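Local coordinates for membrane-fusion protein (Streptococcus pneumoniae, PDB 5XU0) that probably serves as the channel-forming membrane-fusion component of a MacAB-like efflux pump, at residues Val17-Ser22 and Gln166-Ile171; Leu43-Ser48 and Ala139-Ser144. The protein carries 2 engineered substitutions. One frame throughout, in Å; residues are numbered along the deposited sequence.

Interaction 1. Residues Val17-Ser22 and Gln166-Ile171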
ATOM      1  N   VAL B  17       6.039 -10.445  17.843  1.00 71.05           N
ATOM      2  CA  VAL B  17       6.417 -10.973  16.542  1.00 77.73           C
ATOM      3  C   VAL B  17       5.187 -10.854  15.649  1.00 81.42           C
ATOM      4  O   VAL B  17       4.120 -11.425  15.936  1.00 78.86           O
ATOM      5  CB  VAL B  17       6.981 -12.406  16.604  1.00 80.91           C
ATOM      6  CG1 VAL B  17       8.087 -12.485  17.653  1.00 68.97           C
ATOM      7  CG2 VAL B  17       5.926 -13.468  16.842  1.00 85.75           C
ATOM      8  N   TYR B  18       5.323 -10.024  14.621  1.00 84.63           N
ATOM      9  CA  TYR B  18       4.302  -9.763  13.621  1.00 82.00           C
ATOM     10  C   TYR B  18       4.568 -10.622  12.395  1.00 70.72           C
ATOM     11  O   TYR B  18       5.701 -11.040  12.143  1.00 83.07           O
ATOM     12  CB  TYR B  18       4.290  -8.286  13.205  1.00 82.71           C
ATOM     13  CG  TYR B  18       4.322  -7.277  14.337  1.00 90.70           C
ATOM     14  CD1 TYR B  18       3.160  -6.903  14.995  1.00 81.74           C
ATOM     15  CD2 TYR B  18       5.514  -6.674  14.726  1.00 82.20           C
ATOM     16  CE1 TYR B  18       3.187  -5.967  16.013  1.00 81.94           C
ATOM     17  CE2 TYR B  18       5.547  -5.737  15.745  1.00 89.47           C
ATOM     18  CZ  TYR B  18       4.382  -5.389  16.386  1.00 92.21           C
ATOM     19  OH  TYR B  18       4.406  -4.458  17.404  1.00 97.50           O
ATOM     20  N   PHE B  19       3.514 -10.870  11.627  1.00 74.18           N
ATOM     21  CA  PHE B  19       3.654 -11.629  10.393  1.00 84.94           C
ATOM     22  C   PHE B  19       4.568 -10.898   9.414  1.00 84.01           C
ATOM     23  O   PHE B  19       4.604  -9.665   9.361  1.00 86.35           O
ATOM     24  CB  PHE B  19       2.282 -11.865   9.761  1.00 86.37           C
ATOM     25  CG  PHE B  19       2.322 -12.721   8.530  1.00 90.39           C
ATOM     26  CD1 PHE B  19       2.350 -14.101   8.630  1.00 90.37           C
ATOM     27  CD2 PHE B  19       2.331 -12.145   7.270  1.00102.02           C
ATOM     28  CE1 PHE B  19       2.388 -14.892   7.499  1.00 98.59           C
ATOM     29  CE2 PHE B  19       2.369 -12.930   6.134  1.00109.24           C
ATOM     30  CZ  PHE B  19       2.396 -14.306   6.249  1.00109.28           C
ATOM     31  N   ASP B  20       5.318 -11.676   8.635  1.00 82.91           N
ATOM     32  CA  ASP B  20       6.236 -11.131   7.637  1.00 88.44           C
ATOM     33  C   ASP B  20       6.068 -11.928   6.351  1.00 85.75           C
ATOM     34  O   ASP B  20       6.512 -13.078   6.268  1.00 88.62           O
ATOM     35  CB  ASP B  20       7.683 -11.183   8.128  1.00 76.52           C
ATOM     36  CG  ASP B  20       8.626 -10.364   7.264  1.00 84.79           C
ATOM     37  OD1 ASP B  20       8.228  -9.962   6.148  1.00 86.15           O
ATOM     38  OD2 ASP B  20       9.772 -10.130   7.699  1.00 88.94           O
ATOM     39  N   ALA B  21       5.429 -11.314   5.351  1.00 84.36           N
ATOM     40  CA  ALA B  21       5.228 -11.974   4.065  1.00 77.12           C
ATOM     41  C   ALA B  21       6.546 -12.246   3.353  1.00 85.71           C
ATOM     42  O   ALA B  21       6.671 -13.252   2.645  1.00 72.28           O
ATOM     43  CB  ALA B  21       4.323 -11.122   3.181  1.00 78.48           C
ATOM     44  N   SER B  22       7.536 -11.367   3.526  1.00 81.06           N
ATOM     45  CA  SER B  22       8.834 -11.546   2.889  1.00 67.26           C
ATOM     46  C   SER B  22       9.578 -12.772   3.398  1.00 81.96           C
ATOM     47  O   SER B  22      10.608 -13.134   2.820  1.00 88.12           O
ATOM     48  CB  SER B  22       9.691 -10.296   3.091  1.00 83.13           C
ATOM     49  OG  SER B  22      10.345 -10.323   4.348  1.00 76.91           O
ATOM     50  N   GLN B 166      -0.126  -7.354  11.918  1.00102.36           N
ATOM     51  CA  GLN B 166      -0.725  -8.590  12.420  1.00 98.38           C
ATOM     52  C   GLN B 166       0.169  -9.162  13.514  1.00 97.33           C
ATOM     53  O   GLN B 166       1.172  -9.822  13.229  1.00 83.85           O
ATOM     54  CB  GLN B 166      -0.924  -9.589  11.285  1.00 92.48           C
ATOM     55  CG  GLN B 166      -1.749  -9.056  10.123  1.00102.23           C
ATOM     56  CD  GLN B 166      -2.853 -10.009   9.702  1.00104.75           C
ATOM     57  OE1 GLN B 166      -2.754 -10.680   8.676  1.00106.54           O
ATOM     58  NE2 GLN B 166      -3.913 -10.074  10.499  1.00117.50           N
ATOM     59  N   VAL B 167      -0.190  -8.909  14.771  1.00 99.34           N
ATOM     60  CA  VAL B 167       0.535  -9.501  15.891  1.00 88.51           C
ATOM     61  C   VAL B 167       0.284 -11.001  15.885  1.00 91.42           C
ATOM     62  O   VAL B 167      -0.859 -11.451  16.027  1.00 85.20           O
ATOM     63  CB  VAL B 167       0.098  -8.886  17.226  1.00 93.06           C
ATOM     64  CG1 VAL B 167       0.809  -9.585  18.387  1.00 81.59           C
ATOM     65  CG2 VAL B 167       0.331  -7.384  17.244  1.00 75.45           C
HETATM   66  N   MSE B 168       1.346 -11.783  15.730  1.00 86.01           N
HETATM   67  CA  MSE B 168       1.187 -13.227  15.742  1.00 88.07           C
HETATM   68  C   MSE B 168       1.521 -13.818  17.103  1.00 95.45           C
HETATM   69  O   MSE B 168       0.828 -14.725  17.563  1.00 86.95           O
HETATM   70  CB  MSE B 168       2.038 -13.877  14.659  1.00100.17           C
HETATM   71  CG  MSE B 168       1.230 -14.342  13.460  1.00119.53           C
HETATM   72 SE   MSE B 168       2.128 -15.767  12.504  1.00249.82          SE
HETATM   73  CE  MSE B 168       3.815 -14.858  12.225  1.00 74.37           C
ATOM     74  N   VAL B 169       2.567 -13.319  17.764  1.00 86.58           N
ATOM     75  CA  VAL B 169       2.878 -13.796  19.111  1.00 76.00           C
ATOM     76  C   VAL B 169       3.374 -12.633  19.956  1.00 85.08           C
ATOM     77  O   VAL B 169       4.236 -11.864  19.522  1.00 75.91           O
ATOM     78  CB  VAL B 169       3.903 -14.950  19.098  1.00 82.77           C
ATOM     79  CG1 VAL B 169       4.516 -15.157  20.469  1.00 87.33           C
ATOM     80  CG2 VAL B 169       3.242 -16.223  18.649  1.00 86.25           C
ATOM     81  N   HIS B 170       2.830 -12.511  21.166  1.00 83.45           N
ATOM     82  CA  HIS B 170       3.206 -11.479  22.119  1.00 76.99           C
ATOM     83  C   HIS B 170       3.630 -12.138  23.420  1.00 80.71           C
ATOM     84  O   HIS B 170       2.857 -12.907  24.011  1.00 86.81           O
ATOM     85  CB  HIS B 170       2.053 -10.507  22.368  1.00 82.15           C
ATOM     86  CG  HIS B 170       2.415  -9.353  23.248  1.00 88.41           C
ATOM     87  ND1 HIS B 170       1.469  -8.553  23.852  1.00 75.60           N
ATOM     88  CD2 HIS B 170       3.621  -8.862  23.623  1.00 84.97           C
ATOM     89  CE1 HIS B 170       2.076  -7.619  24.562  1.00 80.81           C
ATOM     90  NE2 HIS B 170       3.382  -7.785  24.442  1.00 84.13           N
ATOM     91  N   ILE B 171       4.857 -11.832  23.852  1.00 80.21           N
ATOM     92  CA  ILE B 171       5.456 -12.404  25.052  1.00 81.11           C
ATOM     93  C   ILE B 171       5.998 -11.257  25.891  1.00 85.13           C
ATOM     94  O   ILE B 171       6.389 -10.212  25.362  1.00 78.46           O
ATOM     95  CB  ILE B 171       6.577 -13.422  24.713  1.00 94.08           C
ATOM     96  CG1 ILE B 171       7.854 -12.723  24.242  1.00103.44           C
ATOM     97  CG2 ILE B 171       6.120 -14.393  23.644  1.00 86.41           C
ATOM     98  CD1 ILE B 171       8.744 -12.269  25.383  1.00 90.94           C
TER

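Interaction 2. Residues Leu43-Ser48 and Ala139-Ser144. Engineered in segment 139-144: Met140 (natural residue Thr).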
ATOM      1  N   LEU B  43       9.815 -19.376  18.451  1.00 87.54           N
ATOM      2  CA  LEU B  43       8.392 -19.149  18.689  1.00 79.71           C
ATOM      3  C   LEU B  43       7.536 -19.138  17.435  1.00 77.44           C
ATOM      4  O   LEU B  43       6.311 -19.136  17.564  1.00 84.44           O
ATOM      5  CB  LEU B  43       8.141 -17.827  19.430  1.00 77.71           C
ATOM      6  CG  LEU B  43       8.963 -17.453  20.652  1.00 79.92           C
ATOM      7  CD1 LEU B  43      10.161 -16.706  20.166  1.00 76.67           C
ATOM      8  CD2 LEU B  43       8.142 -16.616  21.613  1.00 98.72           C
ATOM      9  N   VAL B  44       8.120 -19.076  16.243  1.00 91.07           N
ATOM     10  CA  VAL B  44       7.381 -19.299  15.003  1.00 91.31           C
ATOM     11  C   VAL B  44       8.334 -19.950  14.014  1.00 88.82           C
ATOM     12  O   VAL B  44       9.525 -19.628  13.977  1.00 83.31           O
ATOM     13  CB  VAL B  44       6.782 -18.002  14.395  1.00 86.85           C
ATOM     14  CG1 VAL B  44       5.579 -17.484  15.183  1.00 77.27           C
ATOM     15  CG2 VAL B  44       7.825 -16.936  14.281  1.00 87.26           C
ATOM     16  N   LYS B  45       7.804 -20.868  13.210  1.00 97.17           N
ATOM     17  CA  LYS B  45       8.558 -21.504  12.139  1.00 82.44           C
ATOM     18  C   LYS B  45       7.793 -21.318  10.838  1.00 89.79           C
ATOM     19  O   LYS B  45       6.670 -21.815  10.698  1.00 84.83           O
ATOM     20  CB  LYS B  45       8.790 -22.990  12.423  1.00 84.55           C
ATOM     21  CG  LYS B  45       9.071 -23.830  11.178  1.00105.38           C
ATOM     22  CD  LYS B  45      10.565 -24.033  10.960  1.00106.45           C
ATOM     23  CE  LYS B  45      10.831 -24.838   9.699  1.00 88.42           C
ATOM     24  NZ  LYS B  45       9.837 -25.935   9.530  1.00101.79           N
ATOM     25  N   TYR B  46       8.389 -20.582   9.905  1.00 96.43           N
ATOM     26  CA  TYR B  46       7.880 -20.536   8.548  1.00 95.19           C
ATOM     27  C   TYR B  46       8.329 -21.783   7.785  1.00 98.04           C
ATOM     28  O   TYR B  46       9.274 -22.473   8.176  1.00 87.39           O
ATOM     29  CB  TYR B  46       8.363 -19.275   7.828  1.00 96.38           C
ATOM     30  CG  TYR B  46       7.865 -17.959   8.395  1.00 94.84           C
ATOM     31  CD1 TYR B  46       6.714 -17.357   7.899  1.00 94.82           C
ATOM     32  CD2 TYR B  46       8.562 -17.305   9.402  1.00 94.49           C
ATOM     33  CE1 TYR B  46       6.261 -16.147   8.405  1.00 91.26           C
ATOM     34  CE2 TYR B  46       8.119 -16.096   9.914  1.00 92.15           C
ATOM     35  CZ  TYR B  46       6.969 -15.521   9.411  1.00 86.15           C
ATOM     36  OH  TYR B  46       6.526 -14.320   9.918  1.00 95.26           O
ATOM     37  N   SER B  47       7.638 -22.071   6.682  1.00 97.26           N
ATOM     38  CA  SER B  47       7.959 -23.247   5.880  1.00 89.92           C
ATOM     39  C   SER B  47       9.281 -23.039   5.153  1.00 73.39           C
ATOM     40  O   SER B  47       9.384 -22.178   4.275  1.00 93.97           O
ATOM     41  CB  SER B  47       6.843 -23.534   4.880  1.00 97.11           C
ATOM     42  OG  SER B  47       7.308 -24.377   3.839  1.00 82.01           O
ATOM     43  N   SER B  48      10.281 -23.852   5.494  1.00 76.51           N
ATOM     44  CA  SER B  48      11.656 -23.652   5.054  1.00 88.45           C
ATOM     45  C   SER B  48      11.985 -24.356   3.734  1.00 91.13           C
ATOM     46  O   SER B  48      13.165 -24.592   3.453  1.00 81.49           O
ATOM     47  CB  SER B  48      12.618 -24.121   6.147  1.00 75.72           C
ATOM     48  OG  SER B  48      12.182 -25.347   6.711  1.00 89.76           O
ATOM     49  N   ALA B 139      16.619 -17.631   9.257  1.00 88.35           N
ATOM     50  CA  ALA B 139      15.605 -16.585   9.375  1.00 92.09           C
ATOM     51  C   ALA B 139      14.184 -17.115   9.232  1.00 91.16           C
ATOM     52  O   ALA B 139      13.246 -16.310   9.164  1.00 90.37           O
ATOM     53  CB  ALA B 139      15.852 -15.488   8.336  1.00 80.65           C
HETATM   54  N   MSE B 140      13.994 -18.430   9.180  1.00 94.46           N
HETATM   55  CA  MSE B 140      12.666 -19.017   9.050  1.00 94.02           C
HETATM   56  C   MSE B 140      12.174 -19.500  10.406  1.00 82.76           C
HETATM   57  O   MSE B 140      11.109 -20.108  10.517  1.00 88.47           O
HETATM   58  CB  MSE B 140      12.686 -20.165   8.043  1.00 92.77           C
HETATM   59  CG  MSE B 140      13.234 -19.763   6.687  1.00 76.47           C
HETATM   60 SE   MSE B 140      12.120 -18.428   5.821  1.00111.51          SE
HETATM   61  CE  MSE B 140      10.720 -19.628   5.234  1.00 61.49           C
ATOM     62  N   THR B 141      12.976 -19.234  11.434  1.00 68.68           N
ATOM     63  CA  THR B 141      12.619 -19.505  12.823  1.00 91.13           C
ATOM     64  C   THR B 141      12.936 -18.251  13.624  1.00 91.17           C
ATOM     65  O   THR B 141      14.108 -17.900  13.790  1.00100.02           O
ATOM     66  CB  THR B 141      13.383 -20.710  13.384  1.00 96.11           C
ATOM     67  OG1 THR B 141      14.794 -20.511  13.211  1.00 85.03           O
ATOM     68  CG2 THR B 141      12.963 -22.000  12.689  1.00 80.83           C
ATOM     69  N   VAL B 142      11.909 -17.576  14.108  1.00 81.74           N
ATOM     70  CA  VAL B 142      12.093 -16.383  14.924  1.00 88.98           C
ATOM     71  C   VAL B 142      12.245 -16.801  16.380  1.00 82.05           C
ATOM     72  O   VAL B 142      11.505 -17.657  16.880  1.00 74.70           O
ATOM     73  CB  VAL B 142      10.925 -15.399  14.725  1.00 80.75           C
ATOM     74  CG1 VAL B 142      11.269 -14.040  15.296  1.00 78.99           C
ATOM     75  CG2 VAL B 142      10.614 -15.266  13.237  1.00 81.16           C
ATOM     76  N   LEU B 143      13.220 -16.200  17.058  1.00 71.73           N
ATOM     77  CA  LEU B 143      13.594 -16.573  18.414  1.00 81.59           C
ATOM     78  C   LEU B 143      13.219 -15.471  19.398  1.00 89.84           C
ATOM     79  O   LEU B 143      13.020 -14.311  19.026  1.00 98.23           O
ATOM     80  CB  LEU B 143      15.096 -16.860  18.502  1.00 90.49           C
ATOM     81  CG  LEU B 143      15.684 -17.721  17.385  1.00 79.35           C
ATOM     82  CD1 LEU B 143      17.184 -17.861  17.567  1.00 78.03           C
ATOM     83  CD2 LEU B 143      15.013 -19.086  17.349  1.00 66.96           C
ATOM     84  N   SER B 144      13.127 -15.852  20.670  1.00 83.88           N
ATOM     85  CA  SER B 144      12.710 -14.929  21.715  1.00 82.00           C
ATOM     86  C   SER B 144      13.895 -14.098  22.185  1.00 86.28           C
ATOM     87  O   SER B 144      15.025 -14.581  22.242  1.00 97.16           O
ATOM     88  CB  SER B 144      12.104 -15.688  22.895  1.00 88.72           C
ATOM     89  OG  SER B 144      12.167 -14.920  24.085  1.00100.33           O
TER

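Interaction 1. Residues Val17-Ser22 and Gln166-Ile171
Val17 and Val169 pair across two antiparallel strands, and the carbonyl of Val17 does double duty. Val17 N gives an almost straight bond (170°) to Val169 O at 2.8 Å. Val17 O takes two amide hydrogens, from Val169 N at 3.1 Å and from Met168 N at 2.8 Å, the Met168 bond being the more bent (149°). Two consecutive residues opposite one define a classic beta bulge, which shifts the register by one, so that Tyr18 stands opposite Val167. Beyond it Gln166 O accepts Phe19 N at 3.0 Å and also receives a CA-H...O contact from Tyr18, so the ladder continues past the end of strand 14-18. These strands belong to the barrel-sandwich (lipoyl-like) domain common to membrane-fusion proteins, whose two halves come from chain segments on either side of the helical hairpin. Side chains part at the bulge. The valine pair stands side by side, pointing the same way, while Tyr18 CE1 rests on Val167 CG2 at 3.4 Å and Gln166 O lies at the edge of the tyrosine ring. Met168, bent at its last torsion, brings CE against Phe19 CA at 3.7 Å and, obliquely, against Phe19 CD1 at 4.0 Å. Several polar ends find partners beyond residues 17-22 and 166-171: Gln166 OE1 accepts Ser158 N, His170 NE2 is hydrogen-bonded to Glu14 OE1 while its ring stacks on Tyr16, both earlier on strand 14-18, and Tyr18 OH is hydrogen-bonded to Asn156 O of the second subunit. After the strand, Ser22 OG donates to Asp20 OD1 at 2.8 Å, arriving from above the carboxylate plane; the same hydroxyl oxygen is hydrogen-bonded to Lys159 NZ of the second subunit.

Interaction 2. Residues Leu43-Ser48 and Ala139-Ser144
Tyr46 and Met140 close one end of an antiparallel strand pair in which the barrel-sandwich domain meets its helical hairpin: helix 49-77 starts just after Ser48, helix 109-138 ends just before Ala139, and residues 43-46 and 141-143 run antiparallel, their directions 163° apart. Tyr46 N donates to Met140 O at 2.8 Å, Val142 N to Val44 O at 3.1 Å, and Leu43 N to Val142 O at 2.9 Å. Of the three, the Leu43 bond is the straightest at its hydrogen (160°), and the other two are more bent. The well-packed face is that of Val44 and Val142, whose side chains stand side by side with their CG2 methyls 3.4 Å apart. Tyr46 continues this layer, its ring edge turned to Val142 CG2, with Met140 O also near the ring plane. Met140, an engineered residue present as selenomethionine, is buried; its chain folds at chi2 and chi3 and curls its CE methyl back onto Tyr46 CB at 3.5 Å. At the other end Leu43 leans over Ser144, bringing CD1 to Ser144 CB, while its side chain also packs on Val169 and Ile171 of strand 167-172. The opposite face, carrying Lys45 and Thr141, buries less surface and is partly exposed, and Leu143 beyond it is exposed. Lys45 and Thr141 form a non-hydrogen-bonded pair. With chi1 at 158° the lysine chain sets off extended, then bends at chi2, which carries CD against the threonine, and its amine turns off from strand 141-143. What remains across that face is aliphatic and sparse: Thr141 OG1 turns back to hydrogen-bond with Asp138 O at the helix end, and its CG2 methyl meets Lys45 CD at 3.6 Å.

Interaction 2 is nested along the chain inside the loop that interaction 1 closes, and their centres lie 11 Å apart in the same domain. The two strand pairs belong to separate sheets that meet through side chains. Ile171 CG2 packs on Leu43 CD2 at 3.6 Å, and Met168 CE approaches Tyr46 OH at 3.6 Å. That hydroxyl also lies 3.2 Å from Asp20 N, a probable but weak hydrogen bond, so the tyrosine beside the hairpin base reaches the turn that follows strand 14-18. Towards the assembly they differ: residues of interaction 1 meet two other subunits, whereas no other subunit touches the segments of interaction 2.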